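Carbohydrate binding module (Cellvibrio japonicus, PDB 2XHH) probably binds xylan and other plant-cell-wall polysaccharides in a calcium-dependent manner, acting as a small beta-sandwich carbohydrate-binding module. Local coordinates at residues S1-V6 / V67-T72; Q14-L19 / V26-L31; G22-Q27 / T42-E47; V61-I66 / I105-V110. All coordinates share one frame; numbering follows the deposited sequence.

Interaction 1. Residues S1-V6 / V67-T72. With LMR ((2S)-2-hydroxybutanedioic acid), chain B.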
# COMPACT_ATOMS: atom_id res chain seq x y z
N SER A 1 -10.32 14.48 -9.74
CA SER A 1 -10.07 13.24 -9.00
C SER A 1 -8.69 13.31 -8.34
O SER A 1 -7.85 14.16 -8.66
CB SER A 1 -10.10 12.05 -9.95
OG SER A 1 -9.06 12.18 -10.89
N ASN A 2 -8.50 12.42 -7.40
CA ASN A 2 -7.23 12.21 -6.74
C ASN A 2 -6.40 11.17 -7.48
O ASN A 2 -6.90 10.10 -7.82
CB ASN A 2 -7.47 11.74 -5.31
CG ASN A 2 -8.32 12.70 -4.55
OD1 ASN A 2 -7.87 13.80 -4.25
ND2 ASN A 2 -9.57 12.32 -4.24
N SER A 3 -5.14 11.47 -7.70
CA SER A 3 -4.21 10.55 -8.32
C SER A 3 -3.41 9.82 -7.25
O SER A 3 -2.87 10.44 -6.31
CB SER A 3 -3.27 11.28 -9.29
OG SER A 3 -2.48 12.26 -8.64
N ILE A 4 -3.35 8.51 -7.39
CA ILE A 4 -2.57 7.66 -6.48
C ILE A 4 -1.69 6.73 -7.30
O ILE A 4 -2.17 5.96 -8.12
CB ILE A 4 -3.45 6.84 -5.51
CG1 ILE A 4 -4.39 7.79 -4.73
CG2 ILE A 4 -2.56 5.98 -4.60
CD1 ILE A 4 -5.49 7.08 -3.94
N THR A 5 -0.39 6.83 -7.09
CA THR A 5 0.59 5.93 -7.68
C THR A 5 1.12 5.05 -6.57
O THR A 5 1.56 5.54 -5.54
CB THR A 5 1.77 6.68 -8.34
OG1 THR A 5 1.29 7.53 -9.39
CG2 THR A 5 2.84 5.68 -8.87
N VAL A 6 1.09 3.75 -6.80
CA VAL A 6 1.67 2.77 -5.89
C VAL A 6 2.96 2.22 -6.53
O VAL A 6 2.93 1.79 -7.67
CB VAL A 6 0.70 1.59 -5.65
CG1 VAL A 6 1.35 0.56 -4.76
CG2 VAL A 6 -0.60 2.08 -5.05
N VAL A 67 2.28 7.79 -4.07
CA VAL A 67 2.27 9.22 -4.36
C VAL A 67 0.80 9.59 -4.48
O VAL A 67 0.08 9.01 -5.29
CB VAL A 67 3.02 9.56 -5.65
CG1 VAL A 67 3.10 11.09 -5.84
CG2 VAL A 67 4.40 8.89 -5.66
N VAL A 68 0.38 10.55 -3.66
CA VAL A 68 -1.01 10.99 -3.60
C VAL A 68 -1.02 12.47 -3.99
O VAL A 68 -0.45 13.33 -3.30
CB VAL A 68 -1.62 10.86 -2.17
CG1 VAL A 68 -3.08 11.28 -2.19
CG2 VAL A 68 -1.44 9.44 -1.62
N ASN A 69 -1.64 12.76 -5.13
CA ASN A 69 -1.70 14.11 -5.63
C ASN A 69 -0.32 14.78 -5.58
O ASN A 69 -0.16 15.89 -5.04
CB ASN A 69 -2.75 14.92 -4.84
CG ASN A 69 -4.17 14.45 -5.12
OD1 ASN A 69 -4.50 14.06 -6.25
ND2 ASN A 69 -5.02 14.48 -4.11
N GLY A 70 0.69 14.07 -6.07
CA GLY A 70 2.04 14.63 -6.20
C GLY A 70 2.95 14.49 -4.98
O GLY A 70 4.14 14.80 -5.05
N GLN A 71 2.40 14.02 -3.87
CA GLN A 71 3.10 13.92 -2.59
C GLN A 71 3.45 12.47 -2.26
O GLN A 71 2.59 11.61 -2.22
CB GLN A 71 2.20 14.45 -1.50
CG GLN A 71 1.85 15.91 -1.65
CD GLN A 71 0.69 16.27 -0.78
OE1 GLN A 71 0.81 16.30 0.42
NE2 GLN A 71 -0.47 16.47 -1.39
N THR A 72 4.73 12.22 -2.02
CA THR A 72 5.20 10.87 -1.73
C THR A 72 5.01 10.56 -0.26
O THR A 72 5.34 11.37 0.61
CB THR A 72 6.70 10.71 -2.10
OG1 THR A 72 6.87 10.99 -3.50
CG2 THR A 72 7.21 9.32 -1.80
C1 LMR B . -16.63 14.29 -12.46
O1A LMR B . -16.66 13.20 -13.07
O1B LMR B . -17.65 15.00 -12.36
C2 LMR B . -15.37 14.72 -11.79
O2 LMR B . -15.45 16.09 -11.42
C3 LMR B . -15.22 13.81 -10.58
C4 LMR B . -13.90 14.07 -9.92
O4A LMR B . -12.85 14.05 -10.60
O4B LMR B . -13.87 14.33 -8.70
O HOH W 1 -4.75 14.45 -9.03
O HOH W 2 0.11 11.90 -7.74

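Interaction 2. Residues Q14-L19 / V26-L31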
# COMPACT_ATOMS: atom_id res chain seq x y z
N GLN A 14 3.66 -13.47 -8.84
CA GLN A 14 2.30 -13.98 -8.77
C GLN A 14 1.42 -13.09 -7.87
O GLN A 14 0.21 -13.26 -7.81
CB GLN A 14 2.29 -15.43 -8.22
CG GLN A 14 3.21 -16.42 -8.95
CD GLN A 14 3.24 -17.84 -8.32
OE1 GLN A 14 2.98 -18.05 -7.11
NE2 GLN A 14 3.58 -18.80 -9.13
N GLU A 15 2.04 -12.14 -7.17
CA GLU A 15 1.36 -11.38 -6.14
C GLU A 15 0.34 -10.40 -6.71
O GLU A 15 0.60 -9.73 -7.71
CB GLU A 15 2.38 -10.59 -5.29
CG GLU A 15 3.35 -11.48 -4.52
CD GLU A 15 4.59 -11.91 -5.29
OE1 GLU A 15 4.72 -11.62 -6.51
OE2 GLU A 15 5.45 -12.54 -4.64
N SER A 16 -0.80 -10.32 -6.04
CA SER A 16 -1.84 -9.38 -6.38
C SER A 16 -1.98 -8.36 -5.27
O SER A 16 -2.08 -8.73 -4.09
CB SER A 16 -3.17 -10.09 -6.58
OG SER A 16 -4.18 -9.16 -6.96
N VAL A 17 -2.01 -7.07 -5.64
CA VAL A 17 -2.31 -6.01 -4.68
C VAL A 17 -3.51 -5.22 -5.13
O VAL A 17 -3.74 -5.05 -6.32
CB VAL A 17 -1.11 -5.06 -4.38
CG1 VAL A 17 0.08 -5.83 -3.77
CG2 VAL A 17 -0.71 -4.31 -5.59
N SER A 18 -4.27 -4.76 -4.14
CA SER A 18 -5.40 -3.88 -4.36
C SER A 18 -5.16 -2.54 -3.67
O SER A 18 -4.75 -2.46 -2.51
CB SER A 18 -6.69 -4.49 -3.79
OG SER A 18 -7.03 -5.68 -4.44
N LEU A 19 -5.48 -1.49 -4.42
CA LEU A 19 -5.56 -0.13 -3.89
C LEU A 19 -6.98 0.06 -3.40
O LEU A 19 -7.96 -0.04 -4.18
CB LEU A 19 -5.20 0.91 -4.95
CG LEU A 19 -5.38 2.38 -4.57
CD1 LEU A 19 -4.42 2.77 -3.44
CD2 LEU A 19 -5.23 3.29 -5.81
N VAL A 26 -10.41 0.28 -5.55
CA VAL A 26 -10.50 1.11 -6.74
C VAL A 26 -9.72 0.50 -7.91
O VAL A 26 -10.09 0.71 -9.07
CB VAL A 26 -10.06 2.57 -6.50
CG1 VAL A 26 -10.91 3.23 -5.42
CG2 VAL A 26 -8.63 2.64 -6.15
N GLN A 27 -8.70 -0.28 -7.62
CA GLN A 27 -7.91 -0.96 -8.66
C GLN A 27 -7.15 -2.12 -8.04
O GLN A 27 -6.79 -2.08 -6.86
CB GLN A 27 -6.93 0.03 -9.29
CG GLN A 27 -6.14 -0.47 -10.47
CD GLN A 27 -7.02 -0.87 -11.61
OE1 GLN A 27 -7.24 -2.05 -11.85
NE2 GLN A 27 -7.55 0.11 -12.31
N THR A 28 -6.92 -3.14 -8.88
CA THR A 28 -6.13 -4.32 -8.54
C THR A 28 -5.10 -4.58 -9.64
O THR A 28 -5.41 -4.47 -10.83
CB THR A 28 -7.03 -5.57 -8.35
OG1 THR A 28 -8.00 -5.31 -7.31
CG2 THR A 28 -6.21 -6.81 -8.02
N TRP A 29 -3.89 -4.94 -9.22
CA TRP A 29 -2.77 -5.24 -10.12
C TRP A 29 -2.05 -6.51 -9.71
O TRP A 29 -1.87 -6.78 -8.52
CB TRP A 29 -1.73 -4.13 -10.10
CG TRP A 29 -2.20 -2.77 -10.47
CD1 TRP A 29 -2.41 -2.28 -11.73
CD2 TRP A 29 -2.47 -1.69 -9.58
NE1 TRP A 29 -2.81 -0.97 -11.67
CE2 TRP A 29 -2.85 -0.58 -10.36
CE3 TRP A 29 -2.43 -1.55 -8.18
CZ2 TRP A 29 -3.19 0.65 -9.79
CZ3 TRP A 29 -2.77 -0.34 -7.63
CH2 TRP A 29 -3.14 0.75 -8.43
N THR A 30 -1.62 -7.28 -10.70
CA THR A 30 -0.64 -8.33 -10.48
C THR A 30 0.73 -7.70 -10.67
O THR A 30 1.00 -7.02 -11.68
CB THR A 30 -0.82 -9.54 -11.44
OG1 THR A 30 -2.10 -10.15 -11.22
CG2 THR A 30 0.30 -10.57 -11.22
N LEU A 31 1.60 -7.91 -9.69
CA LEU A 31 2.90 -7.28 -9.66
C LEU A 31 3.90 -8.09 -10.47
O LEU A 31 3.65 -9.23 -10.82
CB LEU A 31 3.40 -7.15 -8.22
CG LEU A 31 2.54 -6.28 -7.30
CD1 LEU A 31 3.14 -6.22 -5.91
CD2 LEU A 31 2.38 -4.87 -7.87
O HOH W 3 -2.36 -12.33 -9.70
O HOH W 4 -4.16 -9.31 -9.68

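Interaction 3. Residues G22-Q27 / T42-E47. With LMR ((2S)-2-hydroxybutanedioic acid), chain B.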
# COMPACT_ATOMS: atom_id res chain seq x y z
N GLY A 22 -11.01 4.27 1.48
CA GLY A 22 -12.20 4.26 2.33
C GLY A 22 -12.95 2.95 2.28
O GLY A 22 -14.19 2.93 2.38
N GLY A 23 -12.22 1.85 2.10
CA GLY A 23 -12.80 0.51 2.09
C GLY A 23 -13.21 0.01 0.72
O GLY A 23 -13.62 -1.15 0.58
N THR A 24 -13.11 0.87 -0.29
CA THR A 24 -13.50 0.54 -1.66
C THR A 24 -12.27 0.16 -2.47
O THR A 24 -11.32 0.91 -2.54
CB THR A 24 -14.16 1.74 -2.31
OG1 THR A 24 -15.33 2.09 -1.55
CG2 THR A 24 -14.57 1.45 -3.78
N THR A 25 -12.30 -0.99 -3.12
CA THR A 25 -11.20 -1.37 -3.99
C THR A 25 -11.35 -0.63 -5.29
O THR A 25 -12.29 -0.87 -6.04
CB THR A 25 -11.19 -2.87 -4.26
OG1 THR A 25 -11.07 -3.56 -3.01
CG2 THR A 25 -10.02 -3.24 -5.19
N VAL A 26 -10.41 0.28 -5.55
CA VAL A 26 -10.50 1.11 -6.74
C VAL A 26 -9.72 0.50 -7.91
O VAL A 26 -10.09 0.71 -9.07
CB VAL A 26 -10.06 2.57 -6.50
CG1 VAL A 26 -10.91 3.23 -5.42
CG2 VAL A 26 -8.63 2.64 -6.15
N GLN A 27 -8.70 -0.28 -7.62
CA GLN A 27 -7.91 -0.96 -8.66
C GLN A 27 -7.15 -2.12 -8.04
O GLN A 27 -6.79 -2.08 -6.86
CB GLN A 27 -6.93 0.03 -9.29
CG GLN A 27 -6.14 -0.47 -10.47
CD GLN A 27 -7.02 -0.87 -11.61
OE1 GLN A 27 -7.24 -2.05 -11.85
NE2 GLN A 27 -7.55 0.11 -12.31
N THR A 42 -9.21 8.39 -8.34
CA THR A 42 -10.48 8.22 -7.69
C THR A 42 -10.93 9.53 -7.03
O THR A 42 -10.10 10.32 -6.56
CB THR A 42 -10.42 7.13 -6.59
OG1 THR A 42 -11.72 6.99 -5.99
CG2 THR A 42 -9.37 7.47 -5.49
N SER A 43 -12.25 9.74 -7.02
CA SER A 43 -12.88 10.84 -6.31
C SER A 43 -13.04 10.55 -4.82
O SER A 43 -13.33 11.47 -4.02
CB SER A 43 -14.26 11.12 -6.91
OG SER A 43 -14.13 11.36 -8.29
N LEU A 44 -12.87 9.29 -4.45
CA LEU A 44 -12.95 8.89 -3.04
C LEU A 44 -11.81 9.48 -2.23
O LEU A 44 -10.74 9.70 -2.77
CB LEU A 44 -12.95 7.38 -2.93
CG LEU A 44 -14.13 6.64 -3.59
CD1 LEU A 44 -13.92 5.10 -3.56
CD2 LEU A 44 -15.47 7.06 -2.95
N THR A 45 -12.06 9.81 -0.96
CA THR A 45 -11.02 10.47 -0.15
C THR A 45 -10.69 9.78 1.16
O THR A 45 -9.91 10.31 2.00
CB THR A 45 -11.34 11.94 0.17
OG1 THR A 45 -12.61 12.01 0.82
CG2 THR A 45 -11.30 12.81 -1.09
N GLY A 46 -11.25 8.60 1.36
CA GLY A 46 -10.98 7.86 2.59
C GLY A 46 -9.56 7.34 2.78
O GLY A 46 -8.64 7.62 2.01
N GLU A 47 -9.41 6.56 3.85
CA GLU A 47 -8.15 5.89 4.14
C GLU A 47 -7.63 5.09 2.95
O GLU A 47 -8.35 4.26 2.39
CB GLU A 47 -8.33 4.94 5.31
CG GLU A 47 -7.08 4.18 5.69
CD GLU A 47 -7.31 3.04 6.66
OE1 GLU A 47 -8.47 2.61 6.89
OE2 GLU A 47 -6.29 2.56 7.18
C1 LMR B . -16.63 14.29 -12.46
O1A LMR B . -16.66 13.20 -13.07
O1B LMR B . -17.65 15.00 -12.36
C2 LMR B . -15.37 14.72 -11.79
O2 LMR B . -15.45 16.09 -11.42
C3 LMR B . -15.22 13.81 -10.58
C4 LMR B . -13.90 14.07 -9.92
O4A LMR B . -12.85 14.05 -10.60
O4B LMR B . -13.87 14.33 -8.70
O HOH W 5 -9.47 1.65 2.72

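Interaction 4. Residues V61-I66 / I105-V110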
# COMPACT_ATOMS: atom_id res chain seq x y z
N VAL A 61 5.12 -9.26 -0.84
CA VAL A 61 5.06 -7.94 -1.47
C VAL A 61 5.95 -6.94 -0.73
O VAL A 61 5.96 -6.90 0.50
CB VAL A 61 3.59 -7.42 -1.56
CG1 VAL A 61 3.54 -5.95 -2.03
CG2 VAL A 61 2.74 -8.33 -2.47
N GLN A 62 6.66 -6.14 -1.51
CA GLN A 62 7.43 -5.03 -0.98
C GLN A 62 6.92 -3.76 -1.62
O GLN A 62 6.93 -3.61 -2.86
CB GLN A 62 8.92 -5.19 -1.24
CG GLN A 62 9.79 -4.15 -0.52
CD GLN A 62 11.27 -4.26 -0.86
OE1 GLN A 62 11.63 -4.81 -1.90
NE2 GLN A 62 12.13 -3.74 0.01
N VAL A 63 6.48 -2.83 -0.79
CA VAL A 63 5.97 -1.53 -1.24
C VAL A 63 6.97 -0.45 -0.89
O VAL A 63 7.38 -0.31 0.26
CB VAL A 63 4.60 -1.19 -0.57
CG1 VAL A 63 4.05 0.13 -1.10
CG2 VAL A 63 3.61 -2.38 -0.70
N ASP A 64 7.38 0.31 -1.90
CA ASP A 64 8.31 1.40 -1.70
C ASP A 64 7.59 2.61 -1.08
O ASP A 64 7.97 3.14 -0.04
CB ASP A 64 8.97 1.78 -3.02
CG ASP A 64 10.29 2.44 -2.84
OD1 ASP A 64 10.61 2.86 -1.69
OD2 ASP A 64 11.00 2.55 -3.87
N TYR A 65 6.54 3.03 -1.77
CA TYR A 65 5.82 4.23 -1.43
C TYR A 65 4.56 4.34 -2.27
O TYR A 65 4.37 3.60 -3.23
CB TYR A 65 6.70 5.46 -1.61
CG TYR A 65 7.27 5.72 -3.00
CD1 TYR A 65 6.47 6.14 -4.05
CD2 TYR A 65 8.63 5.60 -3.23
CE1 TYR A 65 7.01 6.41 -5.29
CE2 TYR A 65 9.20 5.87 -4.48
CZ TYR A 65 8.38 6.28 -5.51
OH TYR A 65 8.90 6.56 -6.75
N ILE A 66 3.72 5.29 -1.89
CA ILE A 66 2.69 5.78 -2.79
C ILE A 66 2.87 7.28 -2.99
O ILE A 66 3.55 7.96 -2.22
CB ILE A 66 1.25 5.45 -2.32
CG1 ILE A 66 0.81 6.35 -1.16
CG2 ILE A 66 1.14 3.94 -1.96
CD1 ILE A 66 -0.71 6.21 -0.78
N ILE A 105 -0.69 -2.08 4.11
CA ILE A 105 -0.08 -0.90 4.66
C ILE A 105 -1.10 0.20 4.46
O ILE A 105 -1.63 0.40 3.34
CB ILE A 105 1.26 -0.53 3.97
CG1 ILE A 105 2.23 -1.72 4.02
CG2 ILE A 105 1.83 0.73 4.60
CD1 ILE A 105 3.52 -1.57 3.21
N SER A 106 -1.38 0.92 5.53
CA SER A 106 -2.23 2.11 5.45
C SER A 106 -1.38 3.35 5.30
O SER A 106 -0.42 3.55 6.04
CB SER A 106 -3.14 2.26 6.66
OG SER A 106 -3.91 3.44 6.53
N PHE A 107 -1.76 4.18 4.34
CA PHE A 107 -1.04 5.42 4.05
C PHE A 107 -1.80 6.66 4.48
O PHE A 107 -1.39 7.78 4.15
CB PHE A 107 -0.71 5.49 2.55
CG PHE A 107 0.34 4.51 2.14
CD1 PHE A 107 1.68 4.89 2.08
CD2 PHE A 107 0.00 3.20 1.85
CE1 PHE A 107 2.65 3.97 1.70
CE2 PHE A 107 0.96 2.29 1.48
CZ PHE A 107 2.29 2.67 1.41
N GLY A 108 -2.88 6.47 5.23
CA GLY A 108 -3.67 7.58 5.67
C GLY A 108 -4.72 8.00 4.66
O GLY A 108 -4.74 7.54 3.52
N ASN A 109 -5.59 8.89 5.12
CA ASN A 109 -6.62 9.48 4.30
C ASN A 109 -6.00 10.21 3.10
O ASN A 109 -4.86 10.69 3.16
CB ASN A 109 -7.49 10.47 5.10
CG ASN A 109 -8.38 9.79 6.15
OD1 ASN A 109 -7.91 8.97 6.90
ND2 ASN A 109 -9.64 10.18 6.23
N VAL A 110 -6.79 10.34 2.05
CA VAL A 110 -6.32 11.06 0.86
C VAL A 110 -5.96 12.50 1.23
O VAL A 110 -4.90 13.00 0.84
CB VAL A 110 -7.34 11.02 -0.30
CG1 VAL A 110 -6.89 11.94 -1.45
CG2 VAL A 110 -7.57 9.60 -0.79

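Interaction 1. Residues S1-V6 / V67-T72
N69, at the first inner corner of the type I' turn V68-Q71, grips N2 and S3 with both ends of its amide. Leaving CB, the chain puts CG anti to the carbonyl carbon (chi1 -69°), which aims the amide at the start of strand 2-10. CG then lies 3.9 Å from N2 OD1. N69 OD1 accepts from S3 N at 3.0 Å, the donor standing well above the carbonyl plane, and also takes a hydrogen bond from a water that donates to S1 O and accepts from S3 OG. N69 ND2 gives an almost straight bond (171°) to N2 OD1, 2.9 Å long, although the two amide planes are turned 49° apart. The backbone of N69 adds N to S3 O, also 2.9 Å, so three direct bonds hold this one residue to the strand. A second water links S3 OG to G70 N. Farther in, T5 and V67 form a hydrogen-bonded antiparallel pair with CB to CB at 4.1 Å, and T5 OG1 is bonded to T39. At the chain start, S1 N donates to O4A of a bound malate at 2.7 Å. Strand 2-10 runs between strands 61-68 and 36-42, where N2 pairs through its backbone with T42; I4 and V68 share the other face of the sheet and rest on I48 of strand 47-52.

Interaction 2. Residues Q14-L19 / V26-L31
The beta hairpin of strands 16-21 and 24-30 joins V17 to W29 and S18 to T28; the axes of 16-19 and 26-30 approach to 4.7 Å with their directions 164° apart. A classic beta bulge sits at its turn end: V26 and Q27 both face L19, whose O accepts from V26 N while its N donates to Q27 O. V17 N to W29 O and W29 N to V17 O are both 2.9 Å. On the side of V17, L19 and W29 the contact is apolar. W29 turns CG anti to its carbonyl carbon (chi1 -58°), bringing the six-membered ring back toward the partner strand: CZ3 comes 3.8 Å from L19 CB, V17 CG2 lies at the ring edge near CE3, and Q27 CG covers part of one face near the rim. L31 and V17 cross at about a right angle, CD1 to CG1 at 3.8 Å. E15 touches V61; N12 N and D60 N bond its OE2, G13 N weakly its OE1. The reverse side is polar. S18 OG and T28 OG1 share a hydrogen bond of 3.1 Å, and one water joins S16 OG to T30 OG1, 2.7 Å from each. Strand 24-30 is one outer strand of its sheet; 16-21 pairs on with 47-52, and the apolar side meets the other sheet, W29 on V6 and Y38, L19 on I4, L31 on V61.

Interaction 3. Residues G22-Q27 / T42-E47
Peptide planes are the flat groups that meet where G22 approaches G46 and E47; no aromatic ring takes part. G22 N donates to E47 O at 2.8 Å, but the donor is tilted 31° from the carbonyl plane and approaches at a C=O...N angle of 134°. A water also donates to E47 O while accepting from G23 N, so this oxygen receives two hydrogen bonds. Beside the bond the CA atoms of G22 and G46 are only 3.8 Å apart, an approach possible because neither residue carries a CB. The side-chain part of the contact hangs on the tip of L44. Its CD1 comes from the loop to 3.6 Å from T24 CB and 3.7 Å from T24 CG2, the two side chains crossing at about a right angle. V26 is modelled in two conformers, so its contacts are less certain: CG1 slides past L44 in the opposite sense and comes 3.9 Å from T42 OG1. That hydroxyl is fixed by its own ST turn: OG1 stands anti to the T42 nitrogen (chi1 -179°) and accepts from L44 N at 3.0 Å, within a bend from which L44 faces strand 24-30. In one of its two conformers S43 OG makes a weak, less certain hydrogen bond to O4B of the malate. The E47 carboxylate turns to S106 OG and to a salt bridge with R49. One backbone hydrogen bond and a few methyl contacts, largely of one leucine, therefore tie the 42-47 connection to the G22-G23 turn and the start of strand 24-30.

Interaction 4. Residues V61-I66 / I105-V110
I66 holds CG1 between its backbone N and carbonyl carbon (chi1 75°), and F107 holds CG anti to its own carbonyl carbon; together these torsions lay the isoleucine across a flat face of the phenyl group. I66 CG2 sits above the middle of the ring, 3.8 Å from the centroid and 10° off the normal, a CH-pi contact. I66 CG1 covers the same ring nearer its root, 3.7 Å from CD1, and I66 CD1 continues to F107 CB at a close 3.4 Å. The ring's far end meets V63: CZ lies 4.0 Å from CG1, approached obliquely. Two residues before F107, I105 reaches V63 tip to tip, with I105 CD1 3.9 Å from V63 CB. The strands themselves stay apart, their short axes 9.1 Å from each other and only 9° from parallel, as facing strands of two packed sheets. The classic bulge at D64 and Y65, both opposite R7, puts two outward residues in succession between V63 and I66, so that these two point inward three positions apart. V50 of strand 47-52 touches both I66 and F107, and R73 bonds the backbone oxygens of F107 and N109. On the same strand S106 OG is hydrogen-bonded to E47 OE2. No hydrogen bond crosses between the segments: the contact is made of branched aliphatic groups and one phenyl ring, buried near the centre of the chain, and its cohesion probably rests on dispersion and the hydrophobic effect.

How the interactions relate
Interaction 4 is the buried core of the sandwich, purely apolar and spanning the two sheets, whereas interactions 1 and 2 each join neighbouring strands within one sheet, through backbone bonds, and are partly buried. Interaction 3 lies at the surface and is the most sparsely bonded of the three that use hydrogen bonds. Strand 61-68 serves both interactions 1 and 4, and strand 24-30 both 2 and 3. Interactions 1 and 2 meet inside the sandwich, I4 and V6 against L19 and W29; V61 brings interaction 4 to E15, V17 and L31. Near the malate N2 bonds T42 through the backbone; at the far end of the 42-47 segment the E47 carboxylate bonds S106.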